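Local coordinates for putative HMP/thiamine permease protein YkoE (Bacillus subtilis, PDB 5EDL), which binds thiamine as the membrane-embedded S component of an ECF-type vitamin transporter and probably carries it across the membrane, at residues A54-R59 with M178-E183. Sequence-based numbering, arbitrary orientation.
Sequences AAYMIR and MALGKE
R59 and E183 show how an arginine at the end of one helix can help fasten it to the start of another. R59 has left helical geometry with a positive phi of 64°, and its side chain runs out over the first turn of helix 179-192. CB, CG and CD all pass the methyl of A179, CD coming within 3.7 Å of A179 CB. With the chain extended from CG onward (chi2 -169°, chi3 174°), NE arrives beside its own helix and gives a hydrogen bond of 2.8 Å to Y56 O, which helps fix the rotation of the guanidinium. Beyond CZ, NH1 and NH2 share one carboxylate oxygen: E183 OE1 sits at the guanidinium edge, 2.5 Å from NH2, in a salt bridge whose two N-H bonds are both bent and weak. E183 OE2 instead accepts a hydrogen bond from a water that also donates to Y56 OH, a hydroxyl further bonded to D167 of helix 140-170. Were R59 replaced by an alanine, the E183 carboxylate would probably lose this charge partner and Y56 O its side-chain donor. Next to this bridge, L180 CD1 and CD2 lie obliquely against the Y56 ring, both 3.7 Å from CE2. After M178 at the N-cap, L180 N donates directly to M57 O (3.1 Å), whereas A179 N reaches I58 O through a second water. The C-terminal end of helix 49-58 thus packs on the N-terminal first turn of helix 179-192, attaching the C-terminal helix to the end of a predicted membrane-spanning segment of this S component.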
ATOM      1  N   ALA A  54      -1.665   6.514   2.043  1.00 20.80           N
ATOM      2  CA  ALA A  54      -1.554   7.297   3.271  1.00 26.17           C
ATOM      3  C   ALA A  54      -0.263   8.108   3.308  1.00 24.08           C
ATOM      4  O   ALA A  54      -0.290   9.264   3.698  1.00 21.92           O
ATOM      5  CB  ALA A  54      -1.646   6.404   4.499  1.00 21.56           C
ATOM      6  N   ALA A  55       0.856   7.500   2.908  1.00 23.76           N
ATOM      7  CA  ALA A  55       2.145   8.192   2.953  1.00 27.28           C
ATOM      8  C   ALA A  55       2.186   9.333   1.935  1.00 23.16           C
ATOM      9  O   ALA A  55       2.578  10.451   2.254  1.00 23.96           O
ATOM     10  CB  ALA A  55       3.296   7.222   2.705  1.00 23.49           C
ATOM     11  N   TYR A  56       1.792   9.024   0.707  1.00 22.75           N
ATOM     12  CA  TYR A  56       1.817  10.006  -0.373  1.00 32.40           C
ATOM     13  C   TYR A  56       0.862  11.181  -0.080  1.00 23.23           C
ATOM     14  O   TYR A  56       1.178  12.335  -0.374  1.00 24.17           O
ATOM     15  CB  TYR A  56       1.479   9.306  -1.695  1.00 23.16           C
ATOM     16  CG  TYR A  56       1.442  10.164  -2.945  1.00 24.16           C
ATOM     17  CD1 TYR A  56       2.593  10.738  -3.468  1.00 25.67           C
ATOM     18  CD2 TYR A  56       0.254  10.353  -3.622  1.00 24.00           C
ATOM     19  CE1 TYR A  56       2.546  11.515  -4.626  1.00 30.41           C
ATOM     20  CE2 TYR A  56       0.193  11.110  -4.773  1.00 25.28           C
ATOM     21  CZ  TYR A  56       1.332  11.696  -5.269  1.00 26.78           C
ATOM     22  OH  TYR A  56       1.231  12.426  -6.414  1.00 28.40           O
ATOM     23  N   MET A  57      -0.276  10.894   0.545  1.00 23.53           N
ATOM     24  CA  MET A  57      -1.240  11.943   0.881  1.00 23.44           C
ATOM     25  C   MET A  57      -0.784  12.797   2.053  1.00 26.64           C
ATOM     26  O   MET A  57      -0.867  14.015   1.996  1.00 23.43           O
ATOM     27  CB  MET A  57      -2.613  11.359   1.224  1.00 21.57           C
ATOM     28  CG  MET A  57      -3.426  10.838   0.048  1.00 36.14           C
ATOM     29  SD  MET A  57      -5.071  10.324   0.633  1.00 45.46           S
ATOM     30  CE  MET A  57      -5.135  11.249   2.179  1.00 21.33           C
ATOM     31  N   ILE A  58      -0.315  12.146   3.116  1.00 26.21           N
ATOM     32  CA  ILE A  58      -0.119  12.819   4.393  1.00 25.30           C
ATOM     33  C   ILE A  58       1.331  13.244   4.597  1.00 24.44           C
ATOM     34  O   ILE A  58       1.598  14.320   5.128  1.00 25.28           O
ATOM     35  CB  ILE A  58      -0.576  11.916   5.558  1.00 26.85           C
ATOM     36  CG1 ILE A  58      -2.085  11.679   5.456  1.00 22.30           C
ATOM     37  CG2 ILE A  58      -0.180  12.527   6.896  1.00 23.87           C
ATOM     38  CD1 ILE A  58      -2.619  10.636   6.419  1.00 23.82           C
ATOM     39  N   ARG A  59       2.252  12.386   4.163  1.00 26.25           N
ATOM     40  CA  ARG A  59       3.674  12.702   4.088  1.00 26.66           C
ATOM     41  C   ARG A  59       4.288  12.964   5.463  1.00 29.51           C
ATOM     42  O   ARG A  59       5.102  13.860   5.627  1.00 28.70           O
ATOM     43  CB  ARG A  59       3.894  13.901   3.146  1.00 28.14           C
ATOM     44  CG  ARG A  59       3.362  13.619   1.737  1.00 27.72           C
ATOM     45  CD  ARG A  59       3.777  14.634   0.670  1.00 32.85           C
ATOM     46  NE  ARG A  59       3.320  14.164  -0.635  1.00 28.86           N
ATOM     47  CZ  ARG A  59       3.528  14.774  -1.790  1.00 30.11           C
ATOM     48  NH1 ARG A  59       4.184  15.923  -1.838  1.00 31.87           N
ATOM     49  NH2 ARG A  59       3.061  14.232  -2.907  1.00 29.84           N
ATOM     50  N   MET A 178      -4.482  18.296   3.349  1.00 40.24           N
ATOM     51  CA  MET A 178      -3.319  17.405   3.410  1.00 37.40           C
ATOM     52  C   MET A 178      -2.129  17.909   2.589  1.00 36.95           C
ATOM     53  O   MET A 178      -2.282  18.753   1.712  1.00 38.22           O
ATOM     54  CB  MET A 178      -3.692  16.007   2.906  1.00 34.37           C
ATOM     55  CG  MET A 178      -4.999  15.435   3.452  1.00 50.26           C
ATOM     56  SD  MET A 178      -4.848  14.702   5.089  1.00 39.69           S
ATOM     57  CE  MET A 178      -5.074  16.141   6.121  1.00 43.28           C
ATOM     58  N   ALA A 179      -0.949  17.356   2.862  1.00 34.14           N
ATOM     59  CA  ALA A 179       0.247  17.674   2.094  1.00 36.58           C
ATOM     60  C   ALA A 179       0.032  17.520   0.577  1.00 35.85           C
ATOM     61  O   ALA A 179       0.456  18.375  -0.190  1.00 37.28           O
ATOM     62  CB  ALA A 179       1.414  16.809   2.554  1.00 38.39           C
ATOM     63  N   LEU A 180      -0.617  16.438   0.141  1.00 33.86           N
ATOM     64  CA  LEU A 180      -0.825  16.233  -1.299  1.00 33.41           C
ATOM     65  C   LEU A 180      -1.736  17.317  -1.887  1.00 32.47           C
ATOM     66  O   LEU A 180      -1.516  17.786  -3.006  1.00 33.13           O
ATOM     67  CB  LEU A 180      -1.410  14.849  -1.592  1.00 31.92           C
ATOM     68  CG  LEU A 180      -1.747  14.568  -3.061  1.00 31.58           C
ATOM     69  CD1 LEU A 180      -0.500  14.637  -3.949  1.00 33.91           C
ATOM     70  CD2 LEU A 180      -2.418  13.197  -3.206  1.00 30.53           C
ATOM     71  N   GLY A 181      -2.765  17.694  -1.135  1.00 31.16           N
ATOM     72  CA  GLY A 181      -3.630  18.792  -1.529  1.00 30.81           C
ATOM     73  C   GLY A 181      -2.890  20.120  -1.611  1.00 33.03           C
ATOM     74  O   GLY A 181      -3.113  20.904  -2.525  1.00 33.41           O
ATOM     75  N   LYS A 182      -2.011  20.374  -0.651  1.00 34.77           N
ATOM     76  CA  LYS A 182      -1.171  21.567  -0.676  1.00 37.55           C
ATOM     77  C   LYS A 182      -0.270  21.576  -1.909  1.00 38.81           C
ATOM     78  O   LYS A 182      -0.055  22.628  -2.521  1.00 40.35           O
ATOM     79  CB  LYS A 182      -0.322  21.658   0.592  1.00 39.58           C
ATOM     80  CG  LYS A 182      -1.123  21.903   1.866  1.00 46.95           C
ATOM     81  CD  LYS A 182      -0.199  22.223   3.038  1.00 52.54           C
ATOM     82  CE  LYS A 182      -0.977  22.526   4.314  1.00 55.78           C
ATOM     83  NZ  LYS A 182      -1.544  21.292   4.935  1.00 50.25           N
ATOM     84  N   GLU A 183       0.255  20.402  -2.265  1.00 38.42           N
ATOM     85  CA  GLU A 183       1.094  20.274  -3.450  1.00 39.76           C
ATOM     86  C   GLU A 183       0.312  20.641  -4.708  1.00 38.37           C
ATOM     87  O   GLU A 183       0.801  21.388  -5.548  1.00 39.87           O
ATOM     88  CB  GLU A 183       1.663  18.858  -3.586  1.00 39.80           C
ATOM     89  CG  GLU A 183       2.440  18.652  -4.888  1.00 41.31           C
ATOM     90  CD  GLU A 183       2.902  17.211  -5.109  1.00 49.63           C
ATOM     91  OE1 GLU A 183       2.802  16.391  -4.174  1.00 51.94           O
ATOM     92  OE2 GLU A 183       3.373  16.896  -6.225  1.00 55.69           O
TER
HETATM   93  O   HOH W   1       2.836  14.365  -6.802  1.00 32.86           O
HETATM   94  O   HOH W   2      -0.216  16.207   5.337  1.00 30.98           O